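Local coordinates for protein putative antitoxin HigA3 (Mycobacterium tuberculosis H37Rv, PDB 6LTZ) that is a putative antitoxin of a type II toxin-antitoxin system, a DNA-binding dimer that bends DNA and whose cognate toxin would be HigB3, at residues S68-S72 against G73-H77. Numbering follows the deposited sequence.
Sequences SKLES and GDLSH
The flat carbonyl group of Lys-69 receives the backbone N-H of Gly-73 obliquely: Gly-73 N lies 2.8 Å from Lys-69 O, tilted 34° from the carbonyl plane. One residue earlier, the carbonyl of Ser-68 is gripped twice by Ser-72, through its backbone N and, from above the carbonyl plane, through OG, with Ser-72 OG 2.9 Å from Ser-68 O. The hydroxyl turns back over the helix because chi1 of Ser-72 is 70°, placing OG between the backbone N and the carbonyl carbon. Gly-73 then leaves helical geometry and the chain runs on extended, but the CD2 methyl of Leu-75 reaches the backbone carbonyl and side chain of Leu-70. With its CG beside the backbone N (chi1 -59°), Leu-75 CD2 comes within 3.3 Å of Leu-70 O and 4.0 Å of Leu-70 CD2, the two side chains crossing at roughly a right angle. Leu-70 also packs on Thr-82 and Tyr-86 of helix 80-89, whereas Leu-75 packs on Leu-41 of helix 41-47 in its own chain and on Ala-109 of the second subunit. Beyond, Asp-74 OD2 accepts a weak bond from Ser-76 N at 3.2 Å, closing an Asx turn, and backbone bonds from Ser-76 join the partner subunit. The arrangement is the C-terminal end of the second helix of a predicted Cro/C1-type helix-turn-helix, where the exit turn passes from the DNA-binding motif to the dimer interface.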
ATOM      1  N   SER A  68       0.412 -14.925  -9.820  1.00 43.97           N
ATOM      2  CA  SER A  68       0.120 -14.603 -11.207  1.00 40.88           C
ATOM      3  C   SER A  68      -0.885 -13.459 -11.278  1.00 37.57           C
ATOM      4  O   SER A  68      -0.697 -12.502 -12.029  1.00 40.52           O
ATOM      5  CB  SER A  68      -0.408 -15.832 -11.945  1.00 46.85           C
ATOM      6  OG  SER A  68      -0.711 -15.523 -13.293  1.00 60.88           O
ATOM      7  N   LYS A  69      -1.942 -13.549 -10.478  1.00 46.56           N
ATOM      8  CA  LYS A  69      -2.946 -12.490 -10.444  1.00 50.87           C
ATOM      9  C   LYS A  69      -2.361 -11.187  -9.915  1.00 42.99           C
ATOM     10  O   LYS A  69      -2.764 -10.107 -10.335  1.00 54.43           O
ATOM     11  CB  LYS A  69      -4.149 -12.904  -9.598  1.00 56.14           C
ATOM     12  CG  LYS A  69      -4.790 -14.221 -10.012  1.00 69.37           C
ATOM     13  CD  LYS A  69      -5.850 -14.673  -9.012  1.00 77.79           C
ATOM     14  CE  LYS A  69      -5.677 -13.990  -7.658  1.00 82.10           C
ATOM     15  NZ  LYS A  69      -6.224 -14.801  -6.534  1.00 85.81           N
ATOM     16  N   LEU A  70      -1.402 -11.293  -8.999  1.00 41.70           N
ATOM     17  CA  LEU A  70      -0.713 -10.121  -8.470  1.00 39.39           C
ATOM     18  C   LEU A  70       0.029  -9.364  -9.562  1.00 52.62           C
ATOM     19  O   LEU A  70      -0.022  -8.136  -9.632  1.00 47.97           O
ATOM     20  CB  LEU A  70       0.281 -10.527  -7.378  1.00 46.37           C
ATOM     21  CG  LEU A  70      -0.170 -10.489  -5.923  1.00 44.05           C
ATOM     22  CD1 LEU A  70       1.025 -10.707  -5.005  1.00 38.49           C
ATOM     23  CD2 LEU A  70      -0.840  -9.165  -5.625  1.00 41.48           C
ATOM     24  N   GLU A  71       0.732 -10.107 -10.408  1.00 42.21           N
ATOM     25  CA  GLU A  71       1.605  -9.494 -11.398  1.00 46.11           C
ATOM     26  C   GLU A  71       0.856  -9.108 -12.664  1.00 42.20           C
ATOM     27  O   GLU A  71       1.329  -8.282 -13.442  1.00 58.38           O
ATOM     28  CB  GLU A  71       2.760 -10.437 -11.741  1.00 49.43           C
ATOM     29  CG  GLU A  71       3.689 -10.704 -10.572  1.00 37.98           C
ATOM     30  CD  GLU A  71       4.921 -11.491 -10.972  1.00 48.86           C
ATOM     31  OE1 GLU A  71       5.863 -11.577 -10.152  1.00 37.48           O
ATOM     32  OE2 GLU A  71       4.946 -12.022 -12.104  1.00 45.63           O
ATOM     33  N   SER A  72      -0.312  -9.705 -12.869  1.00 43.95           N
ATOM     34  CA  SER A  72      -1.079  -9.453 -14.082  1.00 64.32           C
ATOM     35  C   SER A  72      -2.260  -8.535 -13.807  1.00 63.13           C
ATOM     36  O   SER A  72      -2.426  -7.503 -14.459  1.00 68.68           O
ATOM     37  CB  SER A  72      -1.575 -10.767 -14.692  1.00 51.52           C
ATOM     38  OG  SER A  72      -2.575 -11.362 -13.881  1.00 57.72           O
ATOM     39  N   GLY A  73      -3.074  -8.917 -12.829  1.00 50.92           N
ATOM     40  CA  GLY A  73      -4.313  -8.222 -12.550  1.00 66.27           C
ATOM     41  C   GLY A  73      -4.150  -6.835 -11.967  1.00 57.62           C
ATOM     42  O   GLY A  73      -3.040  -6.345 -11.761  1.00 63.17           O
ATOM     43  N   ASP A  74      -5.283  -6.199 -11.706  1.00 62.92           N
ATOM     44  CA  ASP A  74      -5.315  -4.887 -11.085  1.00 63.66           C
ATOM     45  C   ASP A  74      -5.174  -5.016  -9.568  1.00 53.96           C
ATOM     46  O   ASP A  74      -5.802  -5.875  -8.948  1.00 53.40           O
ATOM     47  CB  ASP A  74      -6.611  -4.172 -11.467  1.00 64.63           C
ATOM     48  CG  ASP A  74      -7.022  -3.135 -10.460  1.00 58.25           C
ATOM     49  OD1 ASP A  74      -6.378  -2.065 -10.398  1.00 62.65           O
ATOM     50  OD2 ASP A  74      -8.004  -3.396  -9.738  1.00 65.87           O
ATOM     51  N   LEU A  75      -4.338  -4.165  -8.978  1.00 42.61           N
ATOM     52  CA  LEU A  75      -4.003  -4.269  -7.560  1.00 44.15           C
ATOM     53  C   LEU A  75      -4.979  -3.563  -6.621  1.00 41.79           C
ATOM     54  O   LEU A  75      -4.698  -3.436  -5.432  1.00 33.48           O
ATOM     55  CB  LEU A  75      -2.605  -3.708  -7.312  1.00 42.83           C
ATOM     56  CG  LEU A  75      -1.438  -4.347  -8.059  1.00 45.73           C
ATOM     57  CD1 LEU A  75      -0.145  -3.659  -7.670  1.00 43.38           C
ATOM     58  CD2 LEU A  75      -1.368  -5.832  -7.763  1.00 50.21           C
ATOM     59  N   SER A  76      -6.114  -3.106  -7.145  1.00 37.00           N
ATOM     60  CA  SER A  76      -7.056  -2.325  -6.345  1.00 36.41           C
ATOM     61  C   SER A  76      -7.592  -3.090  -5.148  1.00 29.78           C
ATOM     62  O   SER A  76      -7.855  -2.499  -4.104  1.00 32.61           O
ATOM     63  CB  SER A  76      -8.231  -1.846  -7.199  1.00 44.85           C
ATOM     64  OG  SER A  76      -7.786  -1.031  -8.266  1.00 51.80           O
ATOM     65  N   HIS A  77      -7.764  -4.401  -5.293  1.00 25.38           N
ATOM     66  CA  HIS A  77      -8.328  -5.189  -4.209  1.00 25.21           C
ATOM     67  C   HIS A  77      -7.259  -6.017  -3.493  1.00 29.03           C
ATOM     68  O   HIS A  77      -7.569  -6.932  -2.732  1.00 37.02           O
ATOM     69  CB  HIS A  77      -9.452  -6.080  -4.740  1.00 32.98           C
ATOM     70  CG  HIS A  77     -10.600  -5.308  -5.316  1.00 40.56           C
ATOM     71  ND1 HIS A  77     -10.658  -4.940  -6.644  1.00 47.92           N
ATOM     72  CD2 HIS A  77     -11.719  -4.810  -4.738  1.00 44.81           C
ATOM     73  CE1 HIS A  77     -11.771  -4.260  -6.862  1.00 42.60           C
ATOM     74  NE2 HIS A  77     -12.433  -4.168  -5.722  1.00 53.27           N
TER